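Putative pore-forming toxin (Bacteroides vulgatus ATCC 8482, PDB 3KOG) is of unproven function but may form pores in membranes, and is probably made as a lipoprotein. Local coordinates at residues P23-A28 and V90-S95; S57-I62 and S74-A79; Q101-N106 and Q195-S200; N143-D148 and P207-T212. All blocks are in the same frame, centred on the assembly; numbering follows the deposited sequence. Where two conformers were deposited one is given.

Contact 1 (P23-A28 and V90-S95); sequences PVVIDA and VTIILS
L94 and I92 project from one face of strand 90-94, and strand 23-27 slots its V25 against both of them. With CG anti to the carbonyl carbon (chi1 -66°), L94 sets CD1 only 3.4 Å from V25 CG1, tighter than an ordinary methyl contact. I92 turns the same way: its CD1 lies 3.6 Å from P23 CB, and a little farther from V25 CG2 at 4.1 Å, so V25 has a neighbour on each of its two branches. I26 turns to the other face, next to T91 and I93, with its CB 4.3 Å from I93 CD1; A28 CB follows at 4.1 Å from I93 CG2.

The backbones run in step, the two strands parallel with a 25° twist. I26 is gripped at both ends, its N giving a hydrogen bond to I92 O (2.9 Å) and its O taking one from L94 N (2.8 Å). The V25, I92 and L94 face looks onto strands 58-66 and 69-77, while I26, A28 and I93 meet helix 150-158. This is a parallel strand pair with a second sheet against one face and a helix against the other, consistent with a sandwich-like domain of the transthyretin clan.

Contact 2 (S57-I62 and S74-A79); sequences SESINI and SVTIPA
I60 and I77 meet at an angle, their side chains slanting past one another so that I60 CG1 rests 3.7 Å from I77 CD1. V75 fits in beside them. Its chi1 of 59° lodges CG1 between the backbone N and the carbonyl carbon, facing I60 CB at 4.0 Å and lying 3.7 Å from I62 CD1, two residues on from I60.

The reverse face is polar. S59 and T76 stand side by side there, a water bridging T76 OG1 and the modelled S59 OG; N61 and S74 also pair, but their side-chain contact is too short to trust and both have alternate copies. At the open end of the hairpin, I77 O is held twice: S57 OG donates to it at 2.8 Å and E58 N at 3.1 Å. The antiparallel backbones exchange a near-straight bond from I60 N to V75 O (2.9 Å, 173° at the hydrogen) and its return.

The segments belong to the hairpin of strands 58-66 and 69-77, with strand 39-42 continuing the sheet beyond 58-66. I60, V75 and I77 converge on I21 of strand 18-27, Y49 of strand 48-50 touches I60 and I77, and I62 reaches V90 and I92 of strand 85-94.

Contact 3 (Q101-N106 and Q195-S200); sequences QEESSN and QIIEKS
Q101 and Q195 face each other as an antiparallel hydrogen-bonded pair, and the backbone bonds between them carry the contact. Q101 N donates to Q195 O at 2.7 Å in an almost straight line, 177° at the hydrogen; the return bond, from Q195 N to Q101 O, is 2.9 Å long and tilts somewhat out of the carbonyl plane. Past this pair the two segments part, crossing at 135°, and the remaining contact falls to side chains.

The polar side-chain bond is internal to 101-106. E103 bends at its second torsion and folds its carboxylate back to the amide of Q101, where Q101 NE2 donates to E103 OE2 at 2.7 Å, and the oxygen receives it on its syn lone pair. The link fixes both groups on the same face, close to Q195. There the E103 carboxylate stands steeply to the Q195 amide, the planes 77° apart.

Aliphatic contacts fill in the rest. E103 CG meets Q195 CG at 3.8 Å as the two chains slant across each other. I197 brings its CD1 alongside Q101, 3.8 Å from CB and 3.7 Å from NE2, so this methyl touches both the root and the amide end of the glutamine.

Two residues along, E103 and S104 both face V193, a classic beta bulge, and E103 takes the helix-like backbone angles usual for its first position. The pair thus marks where the long antiparallel strands 98-120 and 179-198 come together, with an extra residue kinking the first of them right beside their join.

Contact 4 (N143-D148 and P207-T212); sequences NDYEGD and PVASFT
Y145 holds CG anti to its backbone N (chi1 -179°), which lays the side chain along A209, while F211, at chi1 64°, sets CG between its own N and carbonyl carbon, and the ring leads off toward the protein interior. What F211 leaves across the contact is its CB, 4.1 Å from N143 CA, where the two residues form an antiparallel non-hydrogen-bonded pair.

Y145 supplies the apolar touch: its CB is 3.7 Å from A209 CB, and its ring meets that methyl obliquely, with CD1 3.8 Å from V208 O. On one face of the ring G147 N hangs over the centre, 3.3 Å above the plane, as the chain doubles back. The phenol OH ends this wrap by bonding D149 N.

A single backbone bond crosses the contact, D144 N to S210 O, 3.0 Å long and pointing nearly head-on at the carbonyl oxygen (C=O...N angle 179°). Beside it N143 OD1 accepts from Y145 N at 2.9 Å, an Asx turn that curls the loop away once the strand pairing stops; the donor sits well above the amide plane.

Around this, the loop leaves strand 126-143 for helix 150-158, whose I152 and I156 back Y145. On its other edge strand 207-225 bulges at V208 and A209, both facing I196 of strand 179-198, and the F211 ring meets those of Y194 and Y159.

Overall arrangement
Contact 2 lies within the loop of chain that contact 1 spans, and the two pack directly: I62 CD1 is 3.7 Å from V90 CG1, joining the hairpin to the parallel pair across the sandwich. Contacts 3 and 4 interleave along the chain and sit on adjacent strands, centres about 11 Å apart, tied by I196 N to A209 O (2.9 Å) and I196 O to V208 N (2.8 Å). Between the two groups, K199 CE approaches S95 O at 3.3 Å. Contacts 2 and 4 are farthest apart, about 26 Å between centres. No active site is known; glycerol at T91, a pentanediol at S57 and acetate near N143 probably came from the crystallisation liquor.

Contact 1 (P23-A28 and V90-S95)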
loop_
_atom_site.group_PDB
_atom_site.type_symbol
_atom_site.label_atom_id
_atom_site.label_comp_id
_atom_site.label_asym_id
_atom_site.label_seq_id
_atom_site.Cartn_x
_atom_site.Cartn_y
_atom_site.Cartn_z
ATOM N N PRO A 23 -2.426 0.628 -9.054
ATOM C CA PRO A 23 -3.381 1.642 -9.484
ATOM C C PRO A 23 -4.712 1.014 -9.888
ATOM O O PRO A 23 -4.739 -0.082 -10.463
ATOM C CB PRO A 23 -2.706 2.292 -10.723
ATOM C CG PRO A 23 -1.396 1.694 -10.826
ATOM C CD PRO A 23 -1.292 0.504 -9.982
ATOM N N VAL A 24 -5.790 1.682 -9.492
ATOM C CA VAL A 24 -7.148 1.380 -9.884
ATOM C C VAL A 24 -7.699 2.680 -10.530
ATOM O O VAL A 24 -7.697 3.732 -9.853
ATOM C CB VAL A 24 -7.995 1.036 -8.668
ATOM C CG1 VAL A 24 -9.455 0.751 -9.101
ATOM C CG2 VAL A 24 -7.386 -0.143 -7.855
ATOM N N VAL A 25 -8.099 2.634 -11.813
ATOM C CA VAL A 25 -8.532 3.851 -12.544
ATOM C C VAL A 25 -10.057 3.807 -12.678
ATOM O O VAL A 25 -10.620 2.831 -13.252
ATOM C CB VAL A 25 -7.898 3.979 -13.955
ATOM C CG1 VAL A 25 -8.295 5.326 -14.631
ATOM C CG2 VAL A 25 -6.349 3.831 -13.871
ATOM N N ILE A 26 -10.706 4.859 -12.183
ATOM C CA ILE A 26 -12.163 4.956 -12.188
ATOM C C ILE A 26 -12.632 6.076 -13.098
ATOM O O ILE A 26 -12.225 7.239 -12.963
ATOM C CB ILE A 26 -12.742 5.206 -10.769
ATOM C CG1 ILE A 26 -12.317 4.115 -9.809
ATOM C CG2 ILE A 26 -14.311 5.399 -10.790
ATOM C CD1 ILE A 26 -12.701 2.650 -10.204
ATOM N N ASP A 27 -13.514 5.725 -14.018
ATOM C CA ASP A 27 -14.136 6.696 -14.835
ATOM C C ASP A 27 -15.354 7.224 -14.056
ATOM O O ASP A 27 -16.326 6.513 -13.890
ATOM C CB ASP A 27 -14.574 6.039 -16.130
ATOM C CG ASP A 27 -15.338 6.958 -17.026
ATOM O OD1 ASP A 27 -15.529 8.159 -16.748
ATOM O OD2 ASP A 27 -15.751 6.450 -18.068
ATOM N N ALA A 28 -15.265 8.452 -13.614
ATOM C CA ALA A 28 -16.249 9.067 -12.706
ATOM C C ALA A 28 -17.557 9.312 -13.403
ATOM O O ALA A 28 -18.610 9.488 -12.746
ATOM C CB ALA A 28 -15.682 10.402 -12.156
ATOM N N VAL A 90 -3.980 2.416 -5.142
ATOM C CA VAL A 90 -4.195 3.849 -5.255
ATOM C C VAL A 90 -5.239 4.082 -6.316
ATOM O O VAL A 90 -5.160 3.516 -7.421
ATOM C CB VAL A 90 -2.897 4.611 -5.604
ATOM C CG1 VAL A 90 -2.293 4.124 -6.915
ATOM C CG2 VAL A 90 -3.131 6.174 -5.579
ATOM N N THR A 91 -6.220 4.900 -5.969
ATOM C CA THR A 91 -7.331 5.226 -6.865
ATOM C C THR A 91 -6.971 6.496 -7.660
ATOM O O THR A 91 -6.550 7.529 -7.073
ATOM C CB THR A 91 -8.609 5.475 -6.057
ATOM O OG1 THR A 91 -8.989 4.270 -5.374
ATOM C CG2 THR A 91 -9.806 5.948 -6.940
ATOM N N ILE A 92 -7.121 6.400 -8.974
ATOM C CA ILE A 92 -7.028 7.509 -9.873
ATOM C C ILE A 92 -8.436 7.799 -10.425
ATOM O O ILE A 92 -9.060 6.974 -11.097
ATOM C CB ILE A 92 -6.030 7.261 -11.027
ATOM C CG1 ILE A 92 -4.638 6.908 -10.471
ATOM C CG2 ILE A 92 -5.955 8.463 -11.904
ATOM C CD1 ILE A 92 -4.339 5.479 -10.642
ATOM N N ILE A 93 -8.922 8.997 -10.171
ATOM C CA ILE A 93 -10.227 9.462 -10.683
ATOM C C ILE A 93 -10.068 10.167 -12.022
ATOM O O ILE A 93 -9.321 11.133 -12.135
ATOM C CB ILE A 93 -10.854 10.495 -9.677
ATOM C CG1 ILE A 93 -11.087 9.825 -8.317
ATOM C CG2 ILE A 93 -12.168 11.177 -10.237
ATOM C CD1 ILE A 93 -11.994 8.662 -8.344
ATOM N N LEU A 94 -10.837 9.712 -13.006
ATOM C CA LEU A 94 -10.934 10.354 -14.287
ATOM C C LEU A 94 -12.316 10.952 -14.370
ATOM O O LEU A 94 -13.301 10.261 -14.124
ATOM C CB LEU A 94 -10.752 9.369 -15.426
ATOM C CG LEU A 94 -9.383 8.735 -15.548
ATOM C CD1 LEU A 94 -9.408 7.747 -16.774
ATOM C CD2 LEU A 94 -8.256 9.714 -15.677
ATOM N N SER A 95 -12.354 12.220 -14.763
ATOM C CA SER A 95 -13.584 13.008 -14.896
ATOM C C SER A 95 -13.331 14.148 -15.893
ATOM O O SER A 95 -12.241 14.738 -15.906
ATOM C CB SER A 95 -13.987 13.561 -13.536
ATOM O OG SER A 95 -14.878 14.655 -13.650
#

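Contact 2 (S57-I62 and S74-A79)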
loop_
_atom_site.group_PDB
_atom_site.type_symbol
_atom_site.label_atom_id
_atom_site.label_comp_id
_atom_site.label_asym_id
_atom_site.label_seq_id
_atom_site.Cartn_x
_atom_site.Cartn_y
_atom_site.Cartn_z
ATOM N N SER A 57 11.463 6.093 2.065
ATOM C CA SER A 57 10.167 6.615 1.836
ATOM C C SER A 57 10.253 7.549 0.619
ATOM O O SER A 57 11.161 8.376 0.519
ATOM C CB SER A 57 9.618 7.354 3.028
ATOM O OG SER A 57 8.300 7.722 2.763
ATOM N N GLU A 58 9.316 7.382 -0.312
ATOM C CA GLU A 58 9.318 8.134 -1.577
ATOM C C GLU A 58 7.901 8.238 -2.127
ATOM O O GLU A 58 7.109 7.313 -2.004
ATOM C CB GLU A 58 10.229 7.376 -2.548
ATOM C CG GLU A 58 10.155 7.701 -3.932
ATOM C CD GLU A 58 11.141 6.884 -4.791
ATOM O OE1 GLU A 58 11.389 5.703 -4.481
ATOM O OE2 GLU A 58 11.586 7.431 -5.794
ATOM N N SER A 59 7.629 9.376 -2.772
ATOM C CA SER A 59 6.349 9.674 -3.382
ATOM C C SER A 59 6.376 9.380 -4.865
ATOM O O SER A 59 7.243 9.892 -5.595
ATOM C CB SER A 59 5.969 11.144 -3.186
ATOM O OG SER A 59 4.649 11.361 -3.669
ATOM N N ILE A 60 5.429 8.560 -5.308
ATOM C CA ILE A 60 5.284 8.156 -6.727
ATOM C C ILE A 60 3.979 8.784 -7.220
ATOM O O ILE A 60 2.970 8.703 -6.517
ATOM C CB ILE A 60 5.122 6.615 -6.848
ATOM C CG1 ILE A 60 6.299 5.871 -6.159
ATOM C CG2 ILE A 60 4.947 6.169 -8.332
ATOM C CD1 ILE A 60 7.683 6.253 -6.739
ATOM N N ASN A 61 3.995 9.385 -8.398
ATOM C CA ASN A 61 2.800 9.940 -8.977
ATOM C C ASN A 61 2.345 8.976 -10.079
ATOM O O ASN A 61 3.144 8.540 -10.932
ATOM C CB ASN A 61 3.051 11.336 -9.547
ATOM C CG ASN A 61 3.243 12.394 -8.471
ATOM O OD1 ASN A 61 3.237 12.117 -7.285
ATOM N ND2 ASN A 61 3.440 13.616 -8.900
ATOM N N ILE A 62 1.070 8.640 -10.067
ATOM C CA ILE A 62 0.507 7.755 -11.113
ATOM C C ILE A 62 -0.461 8.558 -11.968
ATOM O O ILE A 62 -1.344 9.172 -11.415
ATOM C CB ILE A 62 -0.214 6.569 -10.506
ATOM C CG1 ILE A 62 0.744 5.729 -9.655
ATOM C CG2 ILE A 62 -0.690 5.605 -11.618
ATOM C CD1 ILE A 62 0.653 6.011 -8.186
ATOM N N SER A 74 -1.051 10.546 -6.094
ATOM C CA SER A 74 0.234 10.253 -5.518
ATOM C C SER A 74 0.102 9.225 -4.386
ATOM O O SER A 74 -0.951 9.138 -3.714
ATOM C CB SER A 74 0.874 11.553 -5.064
ATOM O OG SER A 74 1.115 12.381 -6.188
ATOM N N VAL A 75 1.140 8.427 -4.210
ATOM C CA VAL A 75 1.206 7.449 -3.156
ATOM C C VAL A 75 2.609 7.511 -2.524
ATOM O O VAL A 75 3.646 7.620 -3.199
ATOM C CB VAL A 75 0.891 6.046 -3.679
ATOM C CG1 VAL A 75 1.863 5.676 -4.754
ATOM C CG2 VAL A 75 0.942 5.050 -2.556
ATOM N N THR A 76 2.631 7.483 -1.211
ATOM C CA THR A 76 3.935 7.530 -0.482
ATOM C C THR A 76 4.283 6.073 -0.150
ATOM O O THR A 76 3.525 5.383 0.534
ATOM C CB THR A 76 3.829 8.417 0.771
ATOM O OG1 THR A 76 3.600 9.741 0.340
ATOM C CG2 THR A 76 5.184 8.358 1.621
ATOM N N ILE A 77 5.346 5.567 -0.723
ATOM C CA ILE A 77 5.957 4.305 -0.280
ATOM C C ILE A 77 6.546 4.581 1.101
ATOM O O ILE A 77 7.320 5.562 1.292
ATOM C CB ILE A 77 7.112 3.873 -1.268
ATOM C CG1 ILE A 77 6.607 3.646 -2.683
ATOM C CG2 ILE A 77 7.925 2.633 -0.758
ATOM C CD1 ILE A 77 7.776 3.567 -3.723
ATOM N N PRO A 78 6.236 3.728 2.104
ATOM C CA PRO A 78 6.850 3.886 3.396
ATOM C C PRO A 78 8.328 3.479 3.403
ATOM O O PRO A 78 8.749 2.682 2.581
ATOM C CB PRO A 78 6.044 2.948 4.274
ATOM C CG PRO A 78 5.689 1.774 3.295
ATOM C CD PRO A 78 5.435 2.475 1.993
ATOM N N ALA A 79 9.081 4.005 4.378
ATOM C CA ALA A 79 10.438 3.582 4.608
ATOM C C ALA A 79 10.406 2.151 5.139
ATOM O O ALA A 79 9.673 1.877 6.088
ATOM C CB ALA A 79 11.108 4.521 5.636
HETATM O O HOH W 1 2.673 10.929 -1.707
#

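Contact 3 (Q101-N106 and Q195-S200)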
loop_
_atom_site.group_PDB
_atom_site.type_symbol
_atom_site.label_atom_id
_atom_site.label_comp_id
_atom_site.label_asym_id
_atom_site.label_seq_id
_atom_site.Cartn_x
_atom_site.Cartn_y
_atom_site.Cartn_z
ATOM N N GLN A 101 -8.508 15.950 -5.179
ATOM C CA GLN A 101 -7.198 16.322 -4.647
ATOM C C GLN A 101 -7.089 15.899 -3.207
ATOM O O GLN A 101 -7.879 16.317 -2.369
ATOM C CB GLN A 101 -7.035 17.830 -4.727
ATOM C CG GLN A 101 -5.718 18.369 -4.143
ATOM C CD GLN A 101 -5.520 19.772 -4.595
ATOM O OE1 GLN A 101 -5.162 19.979 -5.755
ATOM N NE2 GLN A 101 -5.841 20.759 -3.738
ATOM N N GLU A 102 -6.065 15.120 -2.910
ATOM C CA GLU A 102 -5.756 14.732 -1.529
ATOM C C GLU A 102 -5.087 15.881 -0.787
ATOM O O GLU A 102 -4.011 16.328 -1.164
ATOM C CB GLU A 102 -4.882 13.499 -1.509
ATOM C CG GLU A 102 -4.789 12.799 -0.133
ATOM C CD GLU A 102 -3.987 11.510 -0.195
ATOM O OE1 GLU A 102 -3.476 11.187 -1.297
ATOM O OE2 GLU A 102 -3.906 10.799 0.840
ATOM N N GLU A 103 -5.730 16.340 0.266
ATOM C CA GLU A 103 -5.335 17.539 0.987
ATOM C C GLU A 103 -4.463 17.194 2.191
ATOM O O GLU A 103 -3.646 18.009 2.605
ATOM C CB GLU A 103 -6.569 18.268 1.532
ATOM C CG GLU A 103 -7.572 18.772 0.456
ATOM C CD GLU A 103 -6.925 19.730 -0.558
ATOM O OE1 GLU A 103 -6.003 20.458 -0.147
ATOM O OE2 GLU A 103 -7.309 19.732 -1.749
ATOM N N SER A 104 -4.665 16.024 2.793
ATOM C CA SER A 104 -3.911 15.634 3.975
ATOM C C SER A 104 -4.050 14.106 4.174
ATOM O O SER A 104 -5.024 13.500 3.717
ATOM C CB SER A 104 -4.393 16.390 5.204
ATOM O OG SER A 104 -5.639 15.941 5.631
ATOM N N SER A 105 -3.047 13.501 4.807
ATOM C CA SER A 105 -3.020 12.073 4.966
ATOM C C SER A 105 -2.209 11.716 6.203
ATOM O O SER A 105 -1.132 12.249 6.409
ATOM C CB SER A 105 -2.434 11.397 3.736
ATOM O OG SER A 105 -2.766 10.039 3.743
ATOM N N ASN A 106 -2.740 10.837 7.033
ATOM C CA ASN A 106 -2.024 10.412 8.221
ATOM C C ASN A 106 -2.216 8.923 8.425
ATOM O O ASN A 106 -3.344 8.469 8.487
ATOM C CB ASN A 106 -2.534 11.170 9.445
ATOM C CG ASN A 106 -1.855 10.724 10.729
ATOM O OD1 ASN A 106 -0.745 11.187 11.059
ATOM N ND2 ASN A 106 -2.513 9.826 11.473
ATOM N N GLN A 195 -10.531 16.974 -1.449
ATOM C CA GLN A 195 -11.507 17.879 -2.050
ATOM C C GLN A 195 -11.730 17.472 -3.500
ATOM O O GLN A 195 -10.781 17.029 -4.224
ATOM C CB GLN A 195 -11.029 19.325 -2.033
ATOM C CG GLN A 195 -11.018 19.957 -0.681
ATOM C CD GLN A 195 -10.791 21.450 -0.805
ATOM O OE1 GLN A 195 -9.888 21.880 -1.490
ATOM N NE2 GLN A 195 -11.628 22.233 -0.180
ATOM N N ILE A 196 -12.972 17.629 -3.925
ATOM C CA ILE A 196 -13.321 17.491 -5.315
ATOM C C ILE A 196 -13.331 18.906 -5.872
ATOM O O ILE A 196 -13.994 19.773 -5.326
ATOM C CB ILE A 196 -14.661 16.805 -5.497
ATOM C CG1 ILE A 196 -14.524 15.358 -4.995
ATOM C CG2 ILE A 196 -15.075 16.873 -6.997
ATOM C CD1 ILE A 196 -15.801 14.615 -4.848
ATOM N N ILE A 197 -12.566 19.132 -6.930
ATOM C CA ILE A 197 -12.324 20.479 -7.462
ATOM C C ILE A 197 -12.644 20.550 -8.960
ATOM O O ILE A 197 -12.382 19.628 -9.709
ATOM C CB ILE A 197 -10.864 20.937 -7.237
ATOM C CG1 ILE A 197 -10.518 20.873 -5.763
ATOM C CG2 ILE A 197 -10.656 22.399 -7.787
ATOM C CD1 ILE A 197 -9.038 21.007 -5.497
ATOM N N GLU A 198 -13.241 21.656 -9.378
ATOM C CA GLU A 198 -13.597 21.855 -10.783
ATOM C C GLU A 198 -12.368 21.928 -11.681
ATOM O O GLU A 198 -11.398 22.581 -11.337
ATOM C CB GLU A 198 -14.378 23.137 -10.903
ATOM C CG GLU A 198 -15.747 23.073 -10.224
ATOM C CD GLU A 198 -16.426 24.411 -10.196
ATOM O OE1 GLU A 198 -15.722 25.437 -10.302
ATOM O OE2 GLU A 198 -17.655 24.447 -10.051
ATOM N N LYS A 199 -12.390 21.197 -12.796
ATOM C CA LYS A 199 -11.382 21.398 -13.843
ATOM C C LYS A 199 -11.729 22.719 -14.535
ATOM O O LYS A 199 -12.905 22.999 -14.753
ATOM C CB LYS A 199 -11.394 20.254 -14.861
ATOM C CG LYS A 199 -10.974 18.895 -14.283
ATOM C CD LYS A 199 -10.451 17.961 -15.367
ATOM C CE LYS A 199 -9.819 16.733 -14.744
ATOM N NZ LYS A 199 -8.850 16.013 -15.626
ATOM N N SER A 200 -10.721 23.537 -14.830
ATOM C CA SER A 200 -10.932 24.774 -15.620
ATOM C C SER A 200 -9.604 25.224 -16.262
ATOM O O SER A 200 -8.518 24.840 -15.791
ATOM C CB SER A 200 -11.521 25.905 -14.756
ATOM O OG SER A 200 -10.532 26.408 -13.868
#

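Contact 4 (N143-D148 and P207-T212)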
loop_
_atom_site.group_PDB
_atom_site.type_symbol
_atom_site.label_atom_id
_atom_site.label_comp_id
_atom_site.label_asym_id
_atom_site.label_seq_id
_atom_site.Cartn_x
_atom_site.Cartn_y
_atom_site.Cartn_z
ATOM N N ASN A 143 -18.537 12.867 4.600
ATOM C CA ASN A 143 -18.882 13.354 3.296
ATOM C C ASN A 143 -19.748 14.585 3.431
ATOM O O ASN A 143 -20.874 14.489 3.907
ATOM C CB ASN A 143 -19.612 12.250 2.533
ATOM C CG ASN A 143 -20.160 12.706 1.220
ATOM O OD1 ASN A 143 -19.818 13.772 0.707
ATOM N ND2 ASN A 143 -20.999 11.862 0.622
ATOM N N ASP A 144 -19.211 15.726 2.989
ATOM C CA ASP A 144 -19.885 17.006 3.166
ATOM C C ASP A 144 -20.717 17.398 1.922
ATOM O O ASP A 144 -21.352 18.461 1.902
ATOM C CB ASP A 144 -18.852 18.085 3.536
ATOM C CG ASP A 144 -18.111 17.795 4.878
ATOM O OD1 ASP A 144 -18.470 16.860 5.636
ATOM O OD2 ASP A 144 -17.156 18.538 5.182
ATOM N N TYR A 145 -20.731 16.543 0.890
ATOM C CA TYR A 145 -21.481 16.842 -0.341
ATOM C C TYR A 145 -22.990 16.592 -0.228
ATOM O O TYR A 145 -23.437 15.485 0.081
ATOM C CB TYR A 145 -20.930 16.047 -1.519
ATOM C CG TYR A 145 -21.641 16.328 -2.814
ATOM C CD1 TYR A 145 -21.604 17.602 -3.382
ATOM C CD2 TYR A 145 -22.355 15.336 -3.472
ATOM C CE1 TYR A 145 -22.267 17.873 -4.568
ATOM C CE2 TYR A 145 -23.005 15.595 -4.673
ATOM C CZ TYR A 145 -22.955 16.877 -5.199
ATOM O OH TYR A 145 -23.590 17.150 -6.374
ATOM N N GLU A 146 -23.770 17.644 -0.493
ATOM C CA GLU A 146 -25.228 17.602 -0.353
ATOM C C GLU A 146 -25.993 17.684 -1.685
ATOM O O GLU A 146 -27.218 17.794 -1.703
ATOM C CB GLU A 146 -25.678 18.712 0.618
ATOM C CG GLU A 146 -25.047 18.642 2.032
ATOM C CD GLU A 146 -25.534 17.441 2.883
ATOM O OE1 GLU A 146 -26.268 16.556 2.356
ATOM O OE2 GLU A 146 -25.186 17.390 4.097
ATOM N N GLY A 147 -25.289 17.575 -2.810
ATOM C CA GLY A 147 -25.907 17.758 -4.129
ATOM C C GLY A 147 -26.335 16.445 -4.746
ATOM O O GLY A 147 -26.258 15.391 -4.108
ATOM N N ASP A 148 -26.761 16.515 -6.002
ATOM C CA ASP A 148 -27.328 15.394 -6.749
ATOM C C ASP A 148 -26.522 15.064 -8.018
ATOM O O ASP A 148 -26.959 14.263 -8.834
ATOM C CB ASP A 148 -28.813 15.679 -7.101
ATOM C CG ASP A 148 -29.032 17.028 -7.808
ATOM O OD1 ASP A 148 -28.136 17.905 -7.761
ATOM O OD2 ASP A 148 -30.131 17.215 -8.383
ATOM N N PRO A 207 -13.389 24.273 -5.228
ATOM C CA PRO A 207 -13.748 23.043 -4.518
ATOM C C PRO A 207 -15.269 22.974 -4.399
ATOM O O PRO A 207 -15.893 23.961 -4.052
ATOM C CB PRO A 207 -13.076 23.182 -3.149
ATOM C CG PRO A 207 -12.678 24.649 -3.012
ATOM C CD PRO A 207 -12.722 25.280 -4.368
ATOM N N VAL A 208 -15.845 21.837 -4.773
ATOM C CA VAL A 208 -17.282 21.617 -4.745
ATOM C C VAL A 208 -17.708 20.561 -3.715
ATOM O O VAL A 208 -18.900 20.337 -3.546
ATOM C CB VAL A 208 -17.861 21.199 -6.138
ATOM C CG1 VAL A 208 -17.633 22.258 -7.129
ATOM C CG2 VAL A 208 -17.275 19.864 -6.644
ATOM N N ALA A 209 -16.753 19.902 -3.058
ATOM C CA ALA A 209 -17.067 18.947 -1.994
ATOM C C ALA A 209 -15.782 18.501 -1.253
ATOM O O ALA A 209 -14.677 18.573 -1.803
ATOM C CB ALA A 209 -17.759 17.722 -2.613
ATOM N N SER A 210 -15.959 18.016 -0.018
ATOM C CA SER A 210 -14.853 17.466 0.781
ATOM C C SER A 210 -15.309 16.160 1.419
ATOM O O SER A 210 -16.439 16.047 1.866
ATOM C CB SER A 210 -14.451 18.443 1.882
ATOM O OG SER A 210 -13.428 17.871 2.648
ATOM N N PHE A 211 -14.439 15.181 1.449
ATOM C CA PHE A 211 -14.766 13.901 2.085
ATOM C C PHE A 211 -13.513 13.301 2.691
ATOM O O PHE A 211 -12.365 13.663 2.293
ATOM C CB PHE A 211 -15.455 12.954 1.107
ATOM C CG PHE A 211 -14.594 12.537 -0.079
ATOM C CD1 PHE A 211 -14.454 13.368 -1.163
ATOM C CD2 PHE A 211 -13.980 11.317 -0.088
ATOM C CE1 PHE A 211 -13.680 13.008 -2.263
ATOM C CE2 PHE A 211 -13.217 10.923 -1.174
ATOM C CZ PHE A 211 -13.077 11.783 -2.265
ATOM N N THR A 212 -13.724 12.433 3.690
ATOM C CA THR A 212 -12.618 11.832 4.419
ATOM C C THR A 212 -12.669 10.317 4.268
ATOM O O THR A 212 -13.730 9.703 4.408
ATOM C CB THR A 212 -12.667 12.228 5.909
ATOM O OG1 THR A 212 -12.608 13.665 6.018
ATOM C CG2 THR A 212 -11.483 11.569 6.682
#